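Local coordinates for A-adding tRNA nucleotidyltransferase (Aquifex aeolicus, PDB 4WBY), which adds the terminal adenosine to tRNAs ending in CC, using ATP and magnesium to complete the CCA end, at residues K59-R64 against L80-L85. Residues are numbered along the deposited sequence; the frame is centred on the assembly and turned at random.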
ATOM      1  N   LYS A  59     -25.264  15.143   5.717  1.00 16.41           N
ATOM      2  CA  LYS A  59     -25.393  16.587   5.873  1.00 18.23           C
ATOM      3  C   LYS A  59     -25.987  16.937   7.239  1.00 18.26           C
ATOM      4  O   LYS A  59     -25.603  17.932   7.856  1.00 19.07           O
ATOM      5  CB  LYS A  59     -26.241  17.180   4.739  1.00 19.07           C
ATOM      6  CG  LYS A  59     -25.499  17.248   3.407  1.00 20.77           C
ATOM      7  CD  LYS A  59     -26.416  17.609   2.251  1.00 25.45           C
ATOM      8  CE  LYS A  59     -27.037  18.976   2.408  1.00 30.62           C
ATOM      9  NZ  LYS A  59     -27.847  19.311   1.199  1.00 35.29           N
ATOM     10  N   GLU A  60     -26.915  16.116   7.721  1.00 18.09           N
ATOM     11  CA  GLU A  60     -27.516  16.377   9.024  1.00 18.61           C
ATOM     12  C   GLU A  60     -26.531  16.098  10.160  1.00 16.52           C
ATOM     13  O   GLU A  60     -26.445  16.867  11.117  1.00 17.98           O
ATOM     14  CB  GLU A  60     -28.790  15.553   9.201  1.00 19.46           C
ATOM     15  CG  GLU A  60     -29.426  15.666  10.588  1.00 22.92           C
ATOM     16  CD  GLU A  60     -29.889  17.081  10.934  1.00 29.73           C
ATOM     17  OE1 GLU A  60     -30.052  17.914  10.016  1.00 32.16           O
ATOM     18  OE2 GLU A  60     -30.094  17.359  12.134  1.00 33.28           O
ATOM     19  N   LEU A  61     -25.798  14.991  10.066  1.00 15.39           N
ATOM     20  CA  LEU A  61     -24.757  14.715  11.044  1.00 15.71           C
ATOM     21  C   LEU A  61     -23.733  15.856  11.074  1.00 16.16           C
ATOM     22  O   LEU A  61     -23.318  16.315  12.147  1.00 16.93           O
ATOM     23  CB  LEU A  61     -24.066  13.379  10.736  1.00 14.66           C
ATOM     24  CG  LEU A  61     -22.974  12.943  11.720  1.00 14.94           C
ATOM     25  CD1 LEU A  61     -23.567  12.606  13.094  1.00 16.03           C
ATOM     26  CD2 LEU A  61     -22.153  11.766  11.168  1.00 16.73           C
ATOM     27  N   ALA A  62     -23.343  16.323   9.896  1.00 16.56           N
ATOM     28  CA  ALA A  62     -22.364  17.402   9.796  1.00 16.35           C
ATOM     29  C   ALA A  62     -22.880  18.697  10.422  1.00 16.63           C
ATOM     30  O   ALA A  62     -22.135  19.400  11.102  1.00 17.68           O
ATOM     31  CB  ALA A  62     -21.991  17.635   8.351  1.00 17.37           C
ATOM     32  N   ARG A  63     -24.149  19.011  10.177  1.00 18.55           N
ATOM     33  CA  ARG A  63     -24.770  20.198  10.753  1.00 19.83           C
ATOM     34  C   ARG A  63     -24.726  20.147  12.284  1.00 19.17           C
ATOM     35  O   ARG A  63     -24.375  21.130  12.956  1.00 20.03           O
ATOM     36  CB  ARG A  63     -26.217  20.323  10.269  1.00 24.73           C
ATOM     37  CG  ARG A  63     -26.925  21.566  10.771  1.00 30.85           C
ATOM     38  CD  ARG A  63     -28.430  21.520  10.494  1.00 35.02           C
ATOM     39  NE  ARG A  63     -29.112  20.536  11.332  1.00 36.33           N
ATOM     40  CZ  ARG A  63     -29.468  20.753  12.593  1.00 38.99           C
ATOM     41  NH1 ARG A  63     -29.212  21.923  13.157  1.00 42.78           N
ATOM     42  NH2 ARG A  63     -30.082  19.805  13.289  1.00 39.17           N
ATOM     43  N   ARG A  64     -25.068  18.989  12.837  1.00 18.30           N
ATOM     44  CA  ARG A  64     -25.088  18.855  14.285  1.00 19.65           C
ATOM     45  C   ARG A  64     -23.700  18.995  14.894  1.00 18.83           C
ATOM     46  O   ARG A  64     -23.562  19.492  16.016  1.00 21.96           O
ATOM     47  CB  ARG A  64     -25.706  17.521  14.682  1.00 20.62           C
ATOM     48  CG  ARG A  64     -27.153  17.426  14.274  1.00 21.02           C
ATOM     49  CD  ARG A  64     -27.793  16.145  14.757  1.00 25.34           C
ATOM     50  NE  ARG A  64     -29.130  16.002  14.196  1.00 28.77           N
ATOM     51  CZ  ARG A  64     -30.014  15.087  14.580  1.00 33.92           C
ATOM     52  NH1 ARG A  64     -29.715  14.230  15.545  1.00 36.53           N
ATOM     53  NH2 ARG A  64     -31.203  15.038  14.003  1.00 35.81           N
ATOM     54  N   LEU A  80     -17.080  13.508   5.455  1.00 16.15           N
ATOM     55  CA  LEU A  80     -16.848  14.539   6.463  1.00 15.62           C
ATOM     56  C   LEU A  80     -15.899  13.998   7.518  1.00 15.59           C
ATOM     57  O   LEU A  80     -15.649  12.793   7.588  1.00 18.43           O
ATOM     58  CB  LEU A  80     -18.159  15.011   7.103  1.00 17.01           C
ATOM     59  CG  LEU A  80     -18.974  13.925   7.799  1.00 17.17           C
ATOM     60  CD1 LEU A  80     -19.678  14.455   9.037  1.00 23.10           C
ATOM     61  CD2 LEU A  80     -19.997  13.351   6.833  1.00 24.31           C
ATOM     62  N   LYS A  81     -15.346  14.899   8.314  1.00 17.20           N
ATOM     63  CA  LYS A  81     -14.430  14.529   9.374  1.00 17.04           C
ATOM     64  C   LYS A  81     -14.952  15.109  10.681  1.00 16.69           C
ATOM     65  O   LYS A  81     -15.335  16.274  10.734  1.00 19.20           O
ATOM     66  CB  LYS A  81     -13.018  15.042   9.075  1.00 20.38           C
ATOM     67  CG  LYS A  81     -11.951  14.532  10.039  1.00 26.52           C
ATOM     68  CD  LYS A  81     -10.545  14.940   9.608  1.00 31.45           C
ATOM     69  CE  LYS A  81      -9.490  14.361  10.546  1.00 35.61           C
ATOM     70  NZ  LYS A  81      -8.098  14.680  10.110  1.00 38.89           N
ATOM     71  N   ILE A  82     -14.987  14.291  11.723  1.00 17.04           N
ATOM     72  CA  ILE A  82     -15.364  14.755  13.047  1.00 17.87           C
ATOM     73  C   ILE A  82     -14.239  14.366  14.002  1.00 18.66           C
ATOM     74  O   ILE A  82     -14.000  13.184  14.241  1.00 18.68           O
ATOM     75  CB  ILE A  82     -16.709  14.153  13.517  1.00 18.39           C
ATOM     76  CG1 ILE A  82     -17.845  14.593  12.592  1.00 20.26           C
ATOM     77  CG2 ILE A  82     -17.016  14.608  14.939  1.00 21.83           C
ATOM     78  CD1 ILE A  82     -19.179  13.919  12.890  1.00 23.27           C
ATOM     79  N   GLY A  83     -13.538  15.363  14.530  1.00 19.33           N
ATOM     80  CA  GLY A  83     -12.348  15.099  15.319  1.00 21.87           C
ATOM     81  C   GLY A  83     -11.379  14.275  14.485  1.00 22.02           C
ATOM     82  O   GLY A  83     -11.075  14.629  13.351  1.00 22.06           O
ATOM     83  N   LYS A  84     -10.920  13.153  15.032  1.00 22.72           N
ATOM     84  CA  LYS A  84      -9.969  12.294  14.331  1.00 23.01           C
ATOM     85  C   LYS A  84     -10.634  11.294  13.379  1.00 19.61           C
ATOM     86  O   LYS A  84      -9.948  10.563  12.654  1.00 22.61           O
ATOM     87  CB  LYS A  84      -9.113  11.537  15.350  1.00 29.08           C
ATOM     88  CG  LYS A  84      -8.222  12.435  16.188  1.00 38.52           C
ATOM     89  CD  LYS A  84      -7.108  13.025  15.344  1.00 47.26           C
ATOM     90  CE  LYS A  84      -6.187  13.909  16.174  1.00 52.26           C
ATOM     91  NZ  LYS A  84      -5.034  14.400  15.375  1.00 53.76           N
ATOM     92  N   LEU A  85     -11.962  11.249  13.385  1.00 17.30           N
ATOM     93  CA  LEU A  85     -12.706  10.291  12.561  1.00 16.75           C
ATOM     94  C   LEU A  85     -13.002  10.795  11.154  1.00 18.63           C
ATOM     95  O   LEU A  85     -13.670  11.813  10.983  1.00 21.97           O
ATOM     96  CB  LEU A  85     -14.033   9.939  13.224  1.00 18.78           C
ATOM     97  CG  LEU A  85     -13.969   9.096  14.485  1.00 23.40           C
ATOM     98  CD1 LEU A  85     -15.358   9.052  15.107  1.00 25.48           C
ATOM     99  CD2 LEU A  85     -13.482   7.695  14.150  1.00 26.32           C
TER
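In the nucleotidyltransferase head domain, helix 54-65 packs on one face of the mixed sheet, and here Leu61 and Ala62 meet Leu80 and Ile82 of strand 77-82. The axes of 59-64 and 80-82 run in the same general direction, 36° apart, and the join is purely apolar. Leu61, its CG anti to the backbone N (chi1 -178°), brings CD2 to 4.1 Å from Ile82 CD1. Leu61 CD2 also lies 4.2 Å from Leu80 CD1, so one branched leucine bridges two strand residues whose side chains share a face. Ala62 suits the place where the backbones come nearest, 7.1 Å between its CA and that of Leu80: its small CB admits Leu80 CD1 at 4.0 Å. On the helix's other side Glu60 binds two arginines. Arg63 grips the Glu60 carboxylate side-on through NE and NH2, while Arg64 NE reaches Glu60 OE2 from the anti side at 2.7 Å. Beyond Ile82 a type II' turn, with Gly83 at a positive phi that favours glycine, leads into strand 85-91. Leu87 and Phe89 of that strand also touch Leu61 and continue the apolar layer, and helix 7-22 flanks it, touching Leu61 through Glu15 and Ile82 through Ile12.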